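Local coordinates for protein putative isomerase (Streptomyces coelicolor A3, PDB 2OQH) that probably acts as an enolase-superfamily enzyme of sugar-acid breakdown, dehydrating D-glucarate to 5-dehydro-4-deoxy-D-glucarate, at residues 92-97 and 251-256. Sequence-based numbering, arbitrary orientation.
Sequences LGYAAI and RFEDFA
Tyr94 and Arg251 have the nearest CA atoms of the two segments, yet these stand 9.4 Å apart; 92-97 is a run within helix 85-112, while 251-256 passes from a loop residue into helix 252-260. The gap is spanned by the tyrosine side chain, and only 80 Å² is buried in all. The CA–CB bond of Tyr94 points toward 251-256 and, with CG anti to the carbonyl carbon (chi1 -76°), its OH comes to 3.7 Å from CB of Arg251, whose CD also lies against this oxygen, at 3.9 Å. No direct hydrogen bond crosses the contact. A water instead joins the two sides, lying 2.7 Å from Tyr94 OH and donating to Glu253 OE1 at 2.6 Å. Past CD the arginine turns from the tyrosine, and its guanidinium plane stands 75° from the phenol ring. NE of Arg251 gives OD1 of Asp254 a weak but nearly straight hydrogen bond (3.4 Å, 166°), part of a salt bridge, and CB of Glu253 covers one guanidinium face. This sparse, water-mediated surface contact links the N-terminal capping domain of the enolase fold to its TIM barrel. Ala96 and Ile97 pack on helix 54-63 of the capping domain; on the barrel side, helix 252-260 follows strand 243-245 and precedes strand 266-269, with Phe252 set edge-to-face with Trp274 of helix 271-274.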
ATOM      1  N   LEU A  92     -10.223  -3.510  -9.105  1.00 15.48           N
ATOM      2  CA  LEU A  92     -11.250  -3.815  -8.117  1.00 14.98           C
ATOM      3  C   LEU A  92     -11.389  -5.316  -7.913  1.00 15.22           C
ATOM      4  O   LEU A  92     -11.758  -5.764  -6.831  1.00 14.55           O
ATOM      5  CB  LEU A  92     -12.608  -3.209  -8.512  1.00 17.14           C
ATOM      6  CG  LEU A  92     -12.665  -1.696  -8.753  1.00 18.37           C
ATOM      7  CD1 LEU A  92     -14.122  -1.235  -8.724  1.00 19.34           C
ATOM      8  CD2 LEU A  92     -11.861  -0.961  -7.684  1.00 18.54           C
ATOM      9  N   GLY A  93     -11.097  -6.093  -8.956  1.00 14.97           N
ATOM     10  CA  GLY A  93     -11.173  -7.539  -8.835  1.00 15.29           C
ATOM     11  C   GLY A  93     -10.118  -8.046  -7.863  1.00 16.33           C
ATOM     12  O   GLY A  93     -10.411  -8.831  -6.958  1.00 17.46           O
ATOM     13  N   TYR A  94      -8.877  -7.605  -8.050  1.00 14.87           N
ATOM     14  CA  TYR A  94      -7.795  -8.010  -7.158  1.00 14.45           C
ATOM     15  C   TYR A  94      -8.103  -7.565  -5.730  1.00 14.68           C
ATOM     16  O   TYR A  94      -7.870  -8.308  -4.781  1.00 13.80           O
ATOM     17  CB  TYR A  94      -6.464  -7.392  -7.600  1.00 14.62           C
ATOM     18  CG  TYR A  94      -5.836  -8.054  -8.806  1.00 15.79           C
ATOM     19  CD1 TYR A  94      -5.346  -9.359  -8.741  1.00 15.89           C
ATOM     20  CD2 TYR A  94      -5.716  -7.371 -10.007  1.00 15.48           C
ATOM     21  CE1 TYR A  94      -4.743  -9.966  -9.850  1.00 16.29           C
ATOM     22  CE2 TYR A  94      -5.117  -7.965 -11.125  1.00 17.79           C
ATOM     23  CZ  TYR A  94      -4.634  -9.262 -11.043  1.00 18.60           C
ATOM     24  OH  TYR A  94      -4.063  -9.844 -12.156  1.00 20.27           O
ATOM     25  N   ALA A  95      -8.621  -6.346  -5.591  1.00 14.37           N
ATOM     26  CA  ALA A  95      -8.953  -5.789  -4.280  1.00 14.66           C
ATOM     27  C   ALA A  95     -10.060  -6.570  -3.571  1.00 15.53           C
ATOM     28  O   ALA A  95     -10.024  -6.726  -2.351  1.00 16.44           O
ATOM     29  CB  ALA A  95      -9.360  -4.328  -4.426  1.00 14.97           C
ATOM     30  N   ALA A  96     -11.046  -7.045  -4.327  1.00 14.74           N
ATOM     31  CA  ALA A  96     -12.141  -7.819  -3.737  1.00 15.78           C
ATOM     32  C   ALA A  96     -11.561  -9.134  -3.233  1.00 17.39           C
ATOM     33  O   ALA A  96     -11.802  -9.546  -2.094  1.00 17.89           O
ATOM     34  CB  ALA A  96     -13.220  -8.081  -4.772  1.00 13.30           C
ATOM     35  N   ILE A  97     -10.782  -9.781  -4.095  1.00 16.74           N
ATOM     36  CA  ILE A  97     -10.132 -11.040  -3.755  1.00 15.54           C
ATOM     37  C   ILE A  97      -9.229 -10.866  -2.533  1.00 14.90           C
ATOM     38  O   ILE A  97      -9.247 -11.691  -1.619  1.00 15.95           O
ATOM     39  CB  ILE A  97      -9.302 -11.560  -4.958  1.00 14.70           C
ATOM     40  CG1 ILE A  97     -10.256 -12.010  -6.070  1.00 14.45           C
ATOM     41  CG2 ILE A  97      -8.360 -12.676  -4.512  1.00 14.35           C
ATOM     42  CD1 ILE A  97      -9.582 -12.435  -7.357  1.00 15.77           C
ATOM     43  N   ARG A 251       0.925  -6.776 -11.642  1.00 12.49           N
ATOM     44  CA  ARG A 251       0.492  -8.164 -11.678  1.00 13.31           C
ATOM     45  C   ARG A 251       1.651  -8.958 -12.255  1.00 11.43           C
ATOM     46  O   ARG A 251       2.438  -8.425 -13.029  1.00 13.29           O
ATOM     47  CB  ARG A 251      -0.747  -8.316 -12.566  1.00 12.63           C
ATOM     48  CG  ARG A 251      -0.541  -7.884 -14.001  1.00 15.46           C
ATOM     49  CD  ARG A 251      -1.819  -8.019 -14.825  1.00 17.41           C
ATOM     50  NE  ARG A 251      -1.511  -7.861 -16.243  1.00 22.75           N
ATOM     51  CZ  ARG A 251      -2.197  -8.425 -17.238  1.00 24.63           C
ATOM     52  NH1 ARG A 251      -3.249  -9.192 -16.985  1.00 25.13           N
ATOM     53  NH2 ARG A 251      -1.808  -8.234 -18.495  1.00 26.45           N
ATOM     54  N   PHE A 252       1.761 -10.226 -11.879  1.00  9.97           N
ATOM     55  CA  PHE A 252       2.855 -11.049 -12.370  1.00 11.26           C
ATOM     56  C   PHE A 252       2.990 -11.101 -13.890  1.00  8.96           C
ATOM     57  O   PHE A 252       4.099 -11.213 -14.396  1.00 10.79           O
ATOM     58  CB  PHE A 252       2.747 -12.452 -11.776  1.00  9.92           C
ATOM     59  CG  PHE A 252       3.093 -12.493 -10.319  1.00 12.70           C
ATOM     60  CD1 PHE A 252       4.420 -12.390  -9.907  1.00 12.95           C
ATOM     61  CD2 PHE A 252       2.096 -12.581  -9.349  1.00 12.82           C
ATOM     62  CE1 PHE A 252       4.750 -12.358  -8.545  1.00 14.64           C
ATOM     63  CE2 PHE A 252       2.413 -12.548  -7.990  1.00 13.03           C
ATOM     64  CZ  PHE A 252       3.741 -12.443  -7.587  1.00 12.75           C
ATOM     65  N   GLU A 253       1.881 -10.992 -14.617  1.00  9.69           N
ATOM     66  CA  GLU A 253       1.948 -11.017 -16.075  1.00  9.89           C
ATOM     67  C   GLU A 253       2.805  -9.867 -16.606  1.00  9.94           C
ATOM     68  O   GLU A 253       3.277  -9.918 -17.740  1.00  8.32           O
ATOM     69  CB  GLU A 253       0.550 -10.942 -16.698  1.00 12.95           C
ATOM     70  CG  GLU A 253      -0.253 -12.221 -16.545  1.00 18.32           C
ATOM     71  CD  GLU A 253      -1.147 -12.237 -15.307  1.00 22.65           C
ATOM     72  OE1 GLU A 253      -0.776 -11.655 -14.264  1.00 22.59           O
ATOM     73  OE2 GLU A 253      -2.230 -12.859 -15.384  1.00 25.73           O
ATOM     74  N   ASP A 254       3.000  -8.839 -15.778  1.00  8.86           N
ATOM     75  CA  ASP A 254       3.808  -7.673 -16.148  1.00 10.97           C
ATOM     76  C   ASP A 254       5.279  -7.843 -15.783  1.00 10.31           C
ATOM     77  O   ASP A 254       6.139  -7.153 -16.318  1.00 11.23           O
ATOM     78  CB  ASP A 254       3.341  -6.415 -15.416  1.00 12.23           C
ATOM     79  CG  ASP A 254       1.945  -5.988 -15.790  1.00 17.28           C
ATOM     80  OD1 ASP A 254       1.442  -6.387 -16.863  1.00 17.14           O
ATOM     81  OD2 ASP A 254       1.359  -5.225 -14.994  1.00 18.95           O
ATOM     82  N   PHE A 255       5.559  -8.754 -14.858  1.00  9.88           N
ATOM     83  CA  PHE A 255       6.920  -8.939 -14.382  1.00 10.81           C
ATOM     84  C   PHE A 255       7.987  -9.320 -15.407  1.00 10.11           C
ATOM     85  O   PHE A 255       8.966  -8.601 -15.566  1.00 11.88           O
ATOM     86  CB  PHE A 255       6.946  -9.952 -13.242  1.00 10.01           C
ATOM     87  CG  PHE A 255       8.157  -9.826 -12.370  1.00 10.40           C
ATOM     88  CD1 PHE A 255       8.175  -8.919 -11.316  1.00 11.35           C
ATOM     89  CD2 PHE A 255       9.297 -10.589 -12.626  1.00 10.63           C
ATOM     90  CE1 PHE A 255       9.317  -8.765 -10.519  1.00 12.70           C
ATOM     91  CE2 PHE A 255      10.447 -10.446 -11.841  1.00 12.08           C
ATOM     92  CZ  PHE A 255      10.456  -9.530 -10.782  1.00 12.45           C
ATOM     93  N   ALA A 256       7.812 -10.456 -16.075  1.00  9.12           N
ATOM     94  CA  ALA A 256       8.779 -10.919 -17.066  1.00  7.80           C
ATOM     95  C   ALA A 256       9.074  -9.838 -18.107  1.00  8.41           C
ATOM     96  O   ALA A 256      10.232  -9.516 -18.357  1.00  9.43           O
ATOM     97  CB  ALA A 256       8.276 -12.187 -17.740  1.00  7.13           C
TER
HETATM   98  O   HOH W   1      -2.246 -11.877 -12.183  1.00 21.39           O